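PDB 3C3P: methyltransferase from Geobacter sulfurreducens PCA, which probably transfers a methyl group from S-adenosyl-L-methionine to an oxygen atom of its acceptor, as expected of an O-methyltransferase. Local coordinates for residues A[128-133]-A[154-159]; A[57-62]-A[83-88]; A[181-186]-A[202-207]; A[123-128]-A[147-152]. All blocks are in the same frame, centred on the assembly; numbering follows the deposited sequence. Where two conformers were deposited one is given.

Contact 1: A[128-133]-A[154-159]; sequences DILFMD and ALLIAV
D128 O accepts the N-H of L155, the first of five backbone hydrogen bonds that join 128-133 and 154-159 as neighbouring parallel strands. The series runs on through L130 N to L155 O, I157 N to L130 O, M132 N to I157 O and V159 N to M132 O. The last two are the shortest: both M132 N to I157 O and V159 N to M132 O measure 2.7 Å, though the former is bent to 143° at the hydrogen. M132 O also receives a CA-H contact from A158 CA at 3.1 Å.

The apolar contacts split between the two faces of the sheet. On one, F131 carries its ring on a CG anti to the backbone N (chi1 180°), which brings CE1 to 3.6 Å from V159 CG1 and CZ to 3.7 Å from V159 CG2; the two side chains cross at roughly a right angle. Further back, I129 CG2 lies 3.9 Å from I157 CD1. With an alanine at F131, both V159 methyls would probably lose their aromatic partner and a gap would open beside them. On the other face M132 CB meets A158 CB. The L156 side chain is modelled in two conformers, so its contacts with L130 and with the selenomethionine methyl of M132 are doubtful.

These are the fourth and fifth strands of the Rossmann-like methyltransferase sheet. Strand 59-63 bonds to the far side of 128-133, and the antiparallel strand 203-208 to that of 154-159. Helix 42-55 covers I129, F131, L155 and I157; helix 181-186 covers M132 and L156.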
loop_
_atom_site.group_PDB
_atom_site.type_symbol
_atom_site.label_atom_id
_atom_site.label_comp_id
_atom_site.label_asym_id
_atom_site.label_seq_id
_atom_site.Cartn_x
_atom_site.Cartn_y
_atom_site.Cartn_z
ATOM N N ASP A 128 11.553 -0.691 -11.330
ATOM C CA ASP A 128 10.298 -0.045 -10.857
ATOM C C ASP A 128 9.945 -0.488 -9.463
ATOM O O ASP A 128 9.408 0.290 -8.681
ATOM C CB ASP A 128 9.148 -0.300 -11.836
ATOM C CG ASP A 128 9.409 0.339 -13.184
ATOM O OD1 ASP A 128 9.755 1.543 -13.197
ATOM O OD2 ASP A 128 9.288 -0.352 -14.217
ATOM N N ILE A 129 10.198 -1.761 -9.181
ATOM C CA ILE A 129 9.964 -2.318 -7.852
ATOM C C ILE A 129 11.145 -3.165 -7.463
ATOM O O ILE A 129 11.547 -4.059 -8.181
ATOM C CB ILE A 129 8.694 -3.200 -7.705
ATOM C CG1 ILE A 129 7.431 -2.406 -7.968
ATOM C CG2 ILE A 129 8.636 -3.796 -6.302
ATOM C CD1 ILE A 129 6.175 -3.186 -7.761
ATOM N N LEU A 130 11.725 -2.823 -6.335
ATOM C CA LEU A 130 12.848 -3.564 -5.780
ATOM C C LEU A 130 12.375 -4.192 -4.470
ATOM O O LEU A 130 12.021 -3.499 -3.483
ATOM C CB LEU A 130 14.078 -2.680 -5.571
ATOM C CG LEU A 130 15.259 -3.435 -4.932
ATOM C CD1 LEU A 130 15.731 -4.565 -5.855
ATOM C CD2 LEU A 130 16.432 -2.521 -4.558
ATOM N N PHE A 131 12.330 -5.521 -4.492
ATOM C CA PHE A 131 11.898 -6.301 -3.337
ATOM C C PHE A 131 13.104 -6.625 -2.483
ATOM O O PHE A 131 14.179 -6.947 -3.001
ATOM C CB PHE A 131 11.187 -7.585 -3.754
ATOM C CG PHE A 131 10.728 -8.432 -2.594
ATOM C CD1 PHE A 131 9.490 -8.203 -1.996
ATOM C CD2 PHE A 131 11.521 -9.448 -2.101
ATOM C CE1 PHE A 131 9.051 -9.002 -0.937
ATOM C CE2 PHE A 131 11.086 -10.245 -1.024
ATOM C CZ PHE A 131 9.858 -10.010 -0.457
HETATM N N MSE A 132 12.909 -6.533 -1.176
HETATM C CA MSE A 132 13.985 -6.775 -0.264
HETATM C C MSE A 132 13.568 -7.466 1.040
HETATM O O MSE A 132 12.489 -7.222 1.557
HETATM C CB MSE A 132 14.484 -5.389 0.084
HETATM C CG MSE A 132 15.882 -5.343 0.193
HETATM SE SE MSE A 132 16.311 -3.715 1.076
HETATM C CE MSE A 132 15.561 -2.420 -0.211
ATOM N N ASP A 133 14.437 -8.347 1.536
ATOM C CA ASP A 133 14.236 -9.052 2.828
ATOM C C ASP A 133 15.244 -8.518 3.870
ATOM O O ASP A 133 16.452 -8.725 3.783
ATOM C CB ASP A 133 14.344 -10.568 2.668
ATOM C CG ASP A 133 13.999 -11.332 3.954
ATOM O OD1 ASP A 133 13.922 -10.721 5.053
ATOM O OD2 ASP A 133 13.822 -12.567 3.862
ATOM N N ALA A 154 10.568 4.797 -8.434
ATOM C CA ALA A 154 10.575 3.375 -8.048
ATOM C C ALA A 154 10.057 3.223 -6.629
ATOM O O ALA A 154 10.087 4.139 -5.821
ATOM C CB ALA A 154 11.965 2.774 -8.118
ATOM N N LEU A 155 9.612 2.015 -6.345
ATOM C CA LEU A 155 9.118 1.643 -5.046
ATOM C C LEU A 155 9.921 0.502 -4.466
ATOM O O LEU A 155 10.110 -0.538 -5.101
ATOM C CB LEU A 155 7.664 1.154 -5.156
ATOM C CG LEU A 155 6.964 0.673 -3.882
ATOM C CD1 LEU A 155 6.698 1.785 -2.866
ATOM C CD2 LEU A 155 5.647 -0.064 -4.274
ATOM N N LEU A 156 10.371 0.746 -3.245
ATOM C CA LEU A 156 11.126 -0.222 -2.475
ATOM C C LEU A 156 10.133 -0.898 -1.552
ATOM O O LEU A 156 9.318 -0.233 -0.904
ATOM C CB LEU A 156 12.217 0.463 -1.641
ATOM C CG LEU A 156 13.162 -0.428 -0.850
ATOM C CD1 LEU A 156 14.084 -1.174 -1.808
ATOM C CD2 LEU A 156 13.957 0.427 0.109
ATOM N N ILE A 157 10.195 -2.218 -1.519
ATOM C CA ILE A 157 9.331 -3.063 -0.647
ATOM C C ILE A 157 10.285 -3.979 0.131
ATOM O O ILE A 157 10.930 -4.878 -0.436
ATOM C CB ILE A 157 8.270 -3.892 -1.391
ATOM C CG1 ILE A 157 7.399 -2.997 -2.289
ATOM C CG2 ILE A 157 7.415 -4.668 -0.362
ATOM C CD1 ILE A 157 6.380 -3.747 -3.134
ATOM N N ALA A 158 10.383 -3.719 1.425
ATOM C CA ALA A 158 11.278 -4.453 2.343
ATOM C C ALA A 158 10.470 -5.177 3.391
ATOM O O ALA A 158 9.768 -4.562 4.205
ATOM C CB ALA A 158 12.290 -3.497 2.989
ATOM N N VAL A 159 10.561 -6.500 3.362
ATOM C CA VAL A 159 9.807 -7.321 4.296
ATOM C C VAL A 159 10.625 -7.602 5.545
ATOM O O VAL A 159 11.832 -7.301 5.616
ATOM C CB VAL A 159 9.274 -8.631 3.654
ATOM C CG1 VAL A 159 8.251 -8.289 2.527
ATOM C CG2 VAL A 159 10.415 -9.562 3.165
#

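Contact 2: A[57-62]-A[83-88]; sequences PQLVVV and RVVMID. With EDO (1,2-ethanediol), chain I.
L59 turns its CG anti to the main-chain N (chi1 -179°), leaning forward along the strand, and V85 keeps CG2 beside its own N, leaning back; L59 CD1 and V85 CG2 therefore meet at 3.6 Å although the two residues are not directly paired. On the reverse face the same logic works the other way round: CG2 of V62 tips back and CG1 of V84 forward, and they come to 4.0 Å. The strands are the two ends of a beta-alpha-beta crossover (strand 59-63, helix 69-75, strand 83-88), the opening unit of the Rossmann-like methyltransferase fold.

Five hydrogen bonds hold them parallel: R83 N to Q58 O, V60 N to R83 O, V85 N to V60 O, V62 N to V85 O and I87 N to V62 O. The last is stretched to 3.2 Å but still straight, at 173°.

F74 of the crossover helix packs on V60 and V84, and Q124 touches L59 and V85 on the other face. The strand ends at D88, where many class I methyltransferases carry an acidic residue that holds the ribose hydroxyls of S-adenosylmethionine; a similar role is plausible here. Its OD2 takes D90 N and N93 ND2, and its OD1 takes D65 N. A 1,2-ethanediol, probably from the crystallisation liquor, donates a further bond from O2 to D88 OD1 at 2.7 Å.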
loop_
_atom_site.group_PDB
_atom_site.type_symbol
_atom_site.label_atom_id
_atom_site.label_comp_id
_atom_site.label_asym_id
_atom_site.label_seq_id
_atom_site.Cartn_x
_atom_site.Cartn_y
_atom_site.Cartn_z
ATOM N N PRO A 57 4.421 -1.740 -12.747
ATOM C CA PRO A 57 5.816 -1.741 -13.131
ATOM C C PRO A 57 6.135 -2.508 -14.390
ATOM O O PRO A 57 5.437 -3.442 -14.756
ATOM C CB PRO A 57 6.473 -2.494 -11.973
ATOM C CG PRO A 57 5.447 -3.571 -11.679
ATOM C CD PRO A 57 4.126 -2.778 -11.735
ATOM N N GLN A 58 7.200 -2.052 -15.038
ATOM C CA GLN A 58 7.714 -2.665 -16.248
ATOM C C GLN A 58 8.797 -3.675 -15.838
ATOM O O GLN A 58 9.016 -4.684 -16.518
ATOM C CB GLN A 58 8.248 -1.572 -17.182
ATOM C CG GLN A 58 7.197 -0.491 -17.461
ATOM C CD GLN A 58 7.776 0.785 -18.023
ATOM O OE1 GLN A 58 7.368 1.875 -17.622
ATOM N NE2 GLN A 58 8.779 0.668 -18.886
ATOM N N LEU A 59 9.422 -3.390 -14.694
ATOM C CA LEU A 59 10.496 -4.215 -14.110
ATOM C C LEU A 59 10.492 -4.293 -12.587
ATOM O O LEU A 59 10.525 -3.311 -11.858
ATOM C CB LEU A 59 11.885 -3.723 -14.587
ATOM C CG LEU A 59 13.150 -4.472 -14.109
ATOM C CD1 LEU A 59 13.102 -5.959 -14.535
ATOM C CD2 LEU A 59 14.459 -3.819 -14.590
ATOM N N VAL A 60 10.420 -5.530 -12.155
ATOM C CA VAL A 60 10.448 -5.908 -10.759
ATOM C C VAL A 60 11.643 -6.810 -10.570
ATOM O O VAL A 60 11.794 -7.812 -11.272
ATOM C CB VAL A 60 9.175 -6.695 -10.312
ATOM C CG1 VAL A 60 9.299 -7.113 -8.828
ATOM C CG2 VAL A 60 7.885 -5.890 -10.581
ATOM N N VAL A 61 12.458 -6.459 -9.589
ATOM C CA VAL A 61 13.659 -7.210 -9.235
ATOM C C VAL A 61 13.560 -7.741 -7.785
ATOM O O VAL A 61 13.256 -7.021 -6.829
ATOM C CB VAL A 61 14.931 -6.364 -9.510
ATOM C CG1 VAL A 61 16.218 -7.125 -9.102
ATOM C CG2 VAL A 61 14.952 -5.953 -11.016
ATOM N N VAL A 62 13.773 -9.053 -7.685
ATOM C CA VAL A 62 13.690 -9.798 -6.440
ATOM C C VAL A 62 15.010 -10.508 -6.147
ATOM O O VAL A 62 15.228 -11.621 -6.616
ATOM C CB VAL A 62 12.570 -10.855 -6.541
ATOM C CG1 VAL A 62 12.349 -11.524 -5.210
ATOM C CG2 VAL A 62 11.279 -10.199 -7.053
ATOM N N ARG A 83 8.479 -7.540 -16.827
ATOM C CA ARG A 83 9.320 -8.606 -16.291
ATOM C C ARG A 83 9.619 -8.557 -14.810
ATOM O O ARG A 83 9.697 -7.498 -14.196
ATOM C CB ARG A 83 10.705 -8.595 -16.976
ATOM C CG ARG A 83 10.736 -8.943 -18.468
ATOM C CD ARG A 83 10.361 -10.379 -18.729
ATOM N NE ARG A 83 10.413 -10.688 -20.150
ATOM C CZ ARG A 83 9.410 -10.512 -21.008
ATOM N NH1 ARG A 83 8.240 -10.036 -20.603
ATOM N NH2 ARG A 83 9.571 -10.841 -22.282
ATOM N N VAL A 84 9.711 -9.766 -14.266
ATOM C CA VAL A 84 10.153 -10.002 -12.899
ATOM C C VAL A 84 11.481 -10.740 -13.083
ATOM O O VAL A 84 11.589 -11.714 -13.858
ATOM C CB VAL A 84 9.242 -10.874 -12.014
ATOM C CG1 VAL A 84 9.924 -11.099 -10.673
ATOM C CG2 VAL A 84 7.863 -10.259 -11.814
ATOM N N VAL A 85 12.501 -10.210 -12.438
ATOM C CA VAL A 85 13.837 -10.784 -12.458
ATOM C C VAL A 85 14.129 -11.266 -11.044
ATOM O O VAL A 85 14.234 -10.487 -10.090
ATOM C CB VAL A 85 14.920 -9.781 -12.887
ATOM C CG1 VAL A 85 16.294 -10.463 -12.877
ATOM C CG2 VAL A 85 14.613 -9.189 -14.267
HETATM N N MSE A 86 14.239 -12.573 -10.937
HETATM C CA MSE A 86 14.497 -13.247 -9.680
HETATM C C MSE A 86 15.861 -13.909 -9.698
HETATM O O MSE A 86 16.221 -14.627 -10.644
HETATM C CB MSE A 86 13.370 -14.260 -9.466
HETATM C CG MSE A 86 13.362 -15.157 -8.210
HETATM SE SE MSE A 86 14.732 -16.536 -8.022
HETATM C CE MSE A 86 13.709 -17.760 -6.878
ATOM N N ILE A 87 16.621 -13.601 -8.649
ATOM C CA ILE A 87 17.973 -14.135 -8.442
ATOM C C ILE A 87 18.070 -14.791 -7.059
ATOM O O ILE A 87 17.632 -14.249 -6.053
ATOM C CB ILE A 87 19.108 -13.066 -8.575
ATOM C CG1 ILE A 87 19.009 -12.246 -9.859
ATOM C CG2 ILE A 87 20.496 -13.702 -8.488
ATOM C CD1 ILE A 87 18.111 -11.042 -9.727
ATOM N N ASP A 88 18.620 -15.992 -7.036
ATOM C CA ASP A 88 18.778 -16.723 -5.780
ATOM C C ASP A 88 19.999 -17.659 -5.830
ATOM O O ASP A 88 20.268 -18.319 -6.848
ATOM C CB ASP A 88 17.478 -17.470 -5.430
ATOM C CG ASP A 88 17.461 -17.989 -3.990
ATOM O OD1 ASP A 88 16.837 -17.285 -3.158
ATOM O OD2 ASP A 88 18.119 -19.013 -3.662
HETATM C C1 EDO I . 17.632 -15.316 0.068
HETATM O O1 EDO I . 18.751 -14.509 -0.310
HETATM C C2 EDO I . 17.994 -16.775 -0.188
HETATM O O2 EDO I . 16.823 -17.542 -0.489
#

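Contact 3: A[181-186]-A[202-207]; sequences EFNHHL and GVLLGY
The ring of F182 meets L204 obliquely: CD2 of the leucine sits 3.5 Å from F182 CD2, the two side chains crossing at about a right angle. One face of that ring is taken by its own helix, with L186 CB 4.1 Å above the plane and displaced toward the rim. The other flat group, the amide of N183, turns its oxygen inward, and OD1 lies 3.4 Å from L204 CD2. Its ND2 faces polar company instead, bonding to A161 O and to Y13 OH of the second subunit.

L186 completes the grip. Its CG swings anti to the backbone N (chi1 -166°) and extends CD2 to 3.9 Å from L204 CG and to 4.2 Å from G206 CA. A beta carbon on G206 would run into that methyl, so the missing side chain probably lets the helix lie this close. An alanine in place of L204 would probably leave F182, N183 and L186 facing a gap, with the phenylalanine ring freer to shift.

This is a helix laid on one face of an alpha/beta sheet, its axis 10.1 Å from that of the strand and inclined by 23°. L156 of the adjoining strand also meets F182 and L186, and T194 and I196 of the strand beyond pack against L204. The helix is thus held to 202-207 by fit and dispersion, with one leucine as the shared wedge, while the polar work of N183 is directed to A161 and across the dimer interface.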
loop_
_atom_site.group_PDB
_atom_site.type_symbol
_atom_site.label_atom_id
_atom_site.label_comp_id
_atom_site.label_asym_id
_atom_site.label_seq_id
_atom_site.Cartn_x
_atom_site.Cartn_y
_atom_site.Cartn_z
ATOM N N GLU A 181 17.313 -1.547 11.839
ATOM C CA GLU A 181 18.181 -0.497 11.254
ATOM C C GLU A 181 17.761 0.182 9.967
ATOM O O GLU A 181 17.844 1.406 9.864
ATOM C CB GLU A 181 19.652 -0.957 11.113
ATOM C CG GLU A 181 20.582 0.246 11.204
ATOM C CD GLU A 181 21.965 0.001 10.658
ATOM O OE1 GLU A 181 22.034 -0.250 9.430
ATOM O OE2 GLU A 181 22.977 0.141 11.411
ATOM N N PHE A 182 17.311 -0.593 9.006
ATOM C CA PHE A 182 16.950 0.001 7.706
ATOM C C PHE A 182 15.815 1.000 7.870
ATOM O O PHE A 182 15.738 2.009 7.170
ATOM C CB PHE A 182 16.667 -1.085 6.664
ATOM C CG PHE A 182 16.496 -0.546 5.286
ATOM C CD1 PHE A 182 17.386 0.393 4.790
ATOM C CD2 PHE A 182 15.546 -1.052 4.450
ATOM C CE1 PHE A 182 17.244 0.892 3.490
ATOM C CE2 PHE A 182 15.418 -0.565 3.167
ATOM C CZ PHE A 182 16.266 0.407 2.696
ATOM N N ASN A 183 14.938 0.724 8.832
ATOM C CA ASN A 183 13.826 1.619 9.103
ATOM C C ASN A 183 14.340 3.012 9.462
ATOM O O ASN A 183 13.840 4.026 8.984
ATOM C CB ASN A 183 12.981 1.130 10.290
ATOM C CG ASN A 183 12.362 -0.218 10.059
ATOM O OD1 ASN A 183 12.220 -0.659 8.917
ATOM N ND2 ASN A 183 11.951 -0.873 11.142
ATOM N N HIS A 184 15.371 3.034 10.298
ATOM C CA HIS A 184 15.956 4.300 10.804
ATOM C C HIS A 184 16.691 5.025 9.722
ATOM O O HIS A 184 16.683 6.251 9.671
ATOM C CB HIS A 184 16.817 4.052 12.021
ATOM C CG HIS A 184 16.044 3.467 13.154
ATOM N ND1 HIS A 184 15.645 4.206 14.245
ATOM C CD2 HIS A 184 15.522 2.227 13.318
ATOM C CE1 HIS A 184 14.969 3.421 15.065
ATOM N NE2 HIS A 184 14.864 2.221 14.521
ATOM N N HIS A 185 17.314 4.247 8.852
ATOM C CA HIS A 185 18.043 4.811 7.723
ATOM C C HIS A 185 17.113 5.430 6.685
ATOM O O HIS A 185 17.153 6.618 6.389
ATOM C CB HIS A 185 18.836 3.721 7.006
ATOM C CG HIS A 185 19.546 4.207 5.773
ATOM N ND1 HIS A 185 20.763 4.863 5.821
ATOM C CD2 HIS A 185 19.198 4.152 4.465
ATOM C CE1 HIS A 185 21.144 5.166 4.592
ATOM N NE2 HIS A 185 20.208 4.758 3.751
ATOM N N LEU A 186 16.218 4.601 6.197
ATOM C CA LEU A 186 15.334 4.998 5.083
ATOM C C LEU A 186 14.403 6.131 5.418
ATOM O O LEU A 186 14.063 6.971 4.552
ATOM C CB LEU A 186 14.543 3.791 4.548
ATOM C CG LEU A 186 13.871 4.024 3.200
ATOM C CD1 LEU A 186 14.942 4.342 2.172
ATOM C CD2 LEU A 186 13.038 2.807 2.813
ATOM N N GLY A 202 5.898 -6.962 9.250
ATOM C CA GLY A 202 6.107 -5.528 8.986
ATOM C C GLY A 202 6.670 -5.359 7.601
ATOM O O GLY A 202 7.553 -6.092 7.185
ATOM N N VAL A 203 6.129 -4.390 6.886
ATOM C CA VAL A 203 6.555 -4.106 5.523
ATOM C C VAL A 203 6.921 -2.624 5.370
ATOM O O VAL A 203 6.097 -1.744 5.555
ATOM C CB VAL A 203 5.460 -4.493 4.470
ATOM C CG1 VAL A 203 5.973 -4.205 3.033
ATOM C CG2 VAL A 203 5.035 -5.981 4.613
ATOM N N LEU A 204 8.185 -2.383 5.046
ATOM C CA LEU A 204 8.693 -1.036 4.844
ATOM C C LEU A 204 8.517 -0.684 3.374
ATOM O O LEU A 204 8.932 -1.427 2.478
ATOM C CB LEU A 204 10.164 -0.947 5.256
ATOM C CG LEU A 204 11.009 0.312 5.087
ATOM C CD1 LEU A 204 10.459 1.523 5.830
ATOM C CD2 LEU A 204 12.437 0.019 5.603
ATOM N N LEU A 205 7.885 0.459 3.143
ATOM C CA LEU A 205 7.644 0.942 1.791
ATOM C C LEU A 205 8.347 2.271 1.617
ATOM O O LEU A 205 8.212 3.188 2.451
ATOM C CB LEU A 205 6.137 1.113 1.547
ATOM C CG LEU A 205 5.229 -0.105 1.755
ATOM C CD1 LEU A 205 3.716 0.256 1.645
ATOM C CD2 LEU A 205 5.602 -1.181 0.762
ATOM N N GLY A 206 9.117 2.347 0.541
ATOM C CA GLY A 206 9.847 3.575 0.179
ATOM C C GLY A 206 9.611 3.980 -1.260
ATOM O O GLY A 206 9.984 3.266 -2.197
ATOM N N TYR A 207 8.992 5.138 -1.431
ATOM C CA TYR A 207 8.719 5.692 -2.752
ATOM C C TYR A 207 9.809 6.689 -3.086
ATOM O O TYR A 207 10.058 7.620 -2.334
ATOM C CB TYR A 207 7.363 6.384 -2.766
ATOM C CG TYR A 207 6.978 7.048 -4.054
ATOM C CD1 TYR A 207 6.358 6.313 -5.063
ATOM C CD2 TYR A 207 7.208 8.395 -4.273
ATOM C CE1 TYR A 207 6.006 6.902 -6.249
ATOM C CE2 TYR A 207 6.854 8.983 -5.437
ATOM C CZ TYR A 207 6.234 8.232 -6.423
ATOM O OH TYR A 207 5.866 8.828 -7.590
#

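Contact 4: A[123-128]-A[147-152]; sequences GQRDID and NRCLAK. With EDO (1,2-ethanediol), chain F.
Q124 O starts the contact, lying 3.3 Å from C149 CB and close to SG as well. The same oxygen takes a bond from R125 NH1 at 2.9 Å; the partner lies in the guanidinium plane, but the N-H arrives from above the carbonyl plane. R125 gets there by folding back at chi2 (-61°), which also leaves NH1 4.0 Å from C149 SG, obliquely placed. Its carbonyl O has a 1,2-ethanediol modelled very close, a spacing best read with caution.

D126 adopts a left-handed backbone conformation, and its CB touches A151 CB. I127 then carries the pairing. Its N bonds C149 O at 2.9 Å, almost straight (176°), while its own O accepts A151 N, also at 2.9 Å. These two bonds frame a single parallel bridge between I127 and L150. Against it pack the isoleucine CD1, 3.8 Å from C149 CB, and CB, near L150 CD2.

At the corner, D128 OD1 lies 3.5 Å from A151 CB and accepts a hydrogen bond from a water that also donates to K152 O, tying the two chain turns together; its OD2 is engaged by the N-H groups of Q58 and L59. Here the parallel pairing of the sheet's central strands is carried one bridge past its bend. Main-chain atoms do most of the joining, helped by small apolar groups and a water, while R125 and D126, both exposed, bring charged side chains to its outer side.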
loop_
_atom_site.group_PDB
_atom_site.type_symbol
_atom_site.label_atom_id
_atom_site.label_comp_id
_atom_site.label_asym_id
_atom_site.label_seq_id
_atom_site.Cartn_x
_atom_site.Cartn_y
_atom_site.Cartn_z
ATOM N N GLY A 123 23.206 -5.217 -12.100
ATOM C CA GLY A 123 23.357 -5.062 -13.552
ATOM C C GLY A 123 22.064 -4.648 -14.233
ATOM O O GLY A 123 21.999 -4.436 -15.445
ATOM N N GLN A 124 21.021 -4.547 -13.424
ATOM C CA GLN A 124 19.687 -4.144 -13.904
ATOM C C GLN A 124 19.567 -2.629 -13.943
ATOM O O GLN A 124 20.276 -1.918 -13.245
ATOM C CB GLN A 124 18.594 -4.771 -13.032
ATOM C CG GLN A 124 18.559 -6.286 -13.135
ATOM C CD GLN A 124 17.990 -6.777 -14.450
ATOM O OE1 GLN A 124 16.941 -6.311 -14.905
ATOM N NE2 GLN A 124 18.634 -7.778 -15.031
ATOM N N ARG A 125 18.685 -2.150 -14.803
ATOM C CA ARG A 125 18.441 -0.709 -14.953
ATOM C C ARG A 125 16.960 -0.363 -14.954
ATOM O O ARG A 125 16.126 -1.134 -15.413
ATOM C CB ARG A 125 19.072 -0.172 -16.253
ATOM C CG ARG A 125 20.577 -0.266 -16.327
ATOM C CD ARG A 125 21.262 0.541 -15.235
ATOM N NE ARG A 125 22.719 0.480 -15.371
ATOM C CZ ARG A 125 23.511 -0.432 -14.807
ATOM N NH1 ARG A 125 23.013 -1.383 -14.032
ATOM N NH2 ARG A 125 24.819 -0.382 -15.015
ATOM N N ASP A 126 16.648 0.816 -14.430
ATOM C CA ASP A 126 15.261 1.299 -14.406
ATOM C C ASP A 126 14.314 0.322 -13.732
ATOM O O ASP A 126 13.287 -0.065 -14.268
ATOM C CB ASP A 126 14.780 1.604 -15.823
ATOM C CG ASP A 126 15.479 2.805 -16.425
ATOM O OD1 ASP A 126 15.664 3.816 -15.711
ATOM O OD2 ASP A 126 15.798 2.750 -17.624
ATOM N N ILE A 127 14.736 -0.112 -12.565
ATOM C CA ILE A 127 13.930 -1.002 -11.711
ATOM C C ILE A 127 12.773 -0.184 -11.133
ATOM O O ILE A 127 12.983 0.861 -10.529
ATOM C CB ILE A 127 14.767 -1.627 -10.564
ATOM C CG1 ILE A 127 15.939 -2.466 -11.123
ATOM C CG2 ILE A 127 13.873 -2.486 -9.634
ATOM C CD1 ILE A 127 16.945 -2.930 -10.048
ATOM N N ASP A 128 11.553 -0.691 -11.330
ATOM C CA ASP A 128 10.298 -0.045 -10.857
ATOM C C ASP A 128 9.945 -0.488 -9.463
ATOM O O ASP A 128 9.408 0.290 -8.681
ATOM C CB ASP A 128 9.148 -0.300 -11.836
ATOM C CG ASP A 128 9.409 0.339 -13.184
ATOM O OD1 ASP A 128 9.755 1.543 -13.197
ATOM O OD2 ASP A 128 9.288 -0.352 -14.217
ATOM N N ASN A 147 20.563 2.058 -5.640
ATOM C CA ASN A 147 19.818 3.285 -5.943
ATOM C C ASN A 147 20.011 3.734 -7.398
ATOM O O ASN A 147 19.093 4.289 -8.017
ATOM C CB ASN A 147 20.168 4.433 -5.003
ATOM C CG ASN A 147 19.125 5.507 -5.028
ATOM O OD1 ASN A 147 17.934 5.217 -5.010
ATOM N ND2 ASN A 147 19.549 6.747 -5.029
ATOM N N ARG A 148 21.202 3.455 -7.924
ATOM C CA ARG A 148 21.596 3.826 -9.303
ATOM C C ARG A 148 20.848 3.032 -10.368
ATOM O O ARG A 148 20.792 3.419 -11.541
ATOM C CB ARG A 148 23.081 3.546 -9.550
ATOM C CG ARG A 148 24.052 4.295 -8.670
ATOM C CD ARG A 148 25.474 4.017 -9.113
ATOM N NE ARG A 148 25.838 2.610 -8.964
ATOM C CZ ARG A 148 26.358 2.073 -7.858
ATOM N NH1 ARG A 148 26.580 2.820 -6.781
ATOM N NH2 ARG A 148 26.653 0.773 -7.830
ATOM N N CYS A 149 20.294 1.917 -9.917
ATOM C CA CYS A 149 19.580 0.952 -10.766
ATOM C C CYS A 149 18.097 1.200 -10.779
ATOM O O CYS A 149 17.351 0.614 -11.567
ATOM C CB CYS A 149 19.853 -0.469 -10.264
ATOM S SG CYS A 149 21.627 -0.912 -10.256
ATOM N N LEU A 150 17.686 2.122 -9.928
ATOM C CA LEU A 150 16.257 2.437 -9.786
ATOM C C LEU A 150 15.723 3.421 -10.817
ATOM O O LEU A 150 16.399 4.350 -11.235
ATOM C CB LEU A 150 15.930 2.964 -8.375
ATOM C CG LEU A 150 16.185 2.061 -7.167
ATOM C CD1 LEU A 150 15.760 2.796 -5.908
ATOM C CD2 LEU A 150 15.445 0.736 -7.313
ATOM N N ALA A 151 14.495 3.174 -11.240
ATOM C CA ALA A 151 13.820 4.073 -12.161
ATOM C C ALA A 151 13.240 5.223 -11.373
ATOM O O ALA A 151 13.105 5.168 -10.154
ATOM C CB ALA A 151 12.688 3.374 -12.874
ATOM N N LYS A 152 12.919 6.281 -12.100
ATOM C CA LYS A 152 12.240 7.413 -11.502
ATOM C C LYS A 152 10.987 6.886 -10.800
ATOM O O LYS A 152 10.226 6.106 -11.383
ATOM C CB LYS A 152 11.784 8.412 -12.568
ATOM C CG LYS A 152 10.898 9.527 -12.017
ATOM C CD LYS A 152 10.448 10.528 -13.082
ATOM C CE LYS A 152 9.441 11.497 -12.491
ATOM N NZ LYS A 152 9.026 12.553 -13.478
HETATM C C1 EDO F . 14.273 -1.535 -18.191
HETATM O O1 EDO F . 15.459 -2.065 -17.598
HETATM C C2 EDO F . 13.074 -2.067 -17.419
HETATM O O2 EDO F . 11.844 -1.573 -17.966
HETATM O O HOH W 1 9.296 3.281 -11.134
#

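Contact 1 lies at the heart of the sheet; contact 2, on the adjoining pair of strands, is also largely buried, and D128 bonds directly to Q58 and L59 between them. Both rely on ladders of parallel backbone bonds. Contact 4 shares D128 and strand 127-133 with contact 1 but sits about 16 Å from the chain's centre, where the ladder shrinks to one bridge and a water and exposed charged residues come in. Contact 3 lies on the other side of contact 1 from contact 2 in the strand order: its strand pairs antiparallel with 154-159, its helix packs on L156 through apolar contacts, and it touches the second subunit. Contacts 2 and 3 stay about 20 Å apart between centres, joined through contact 1.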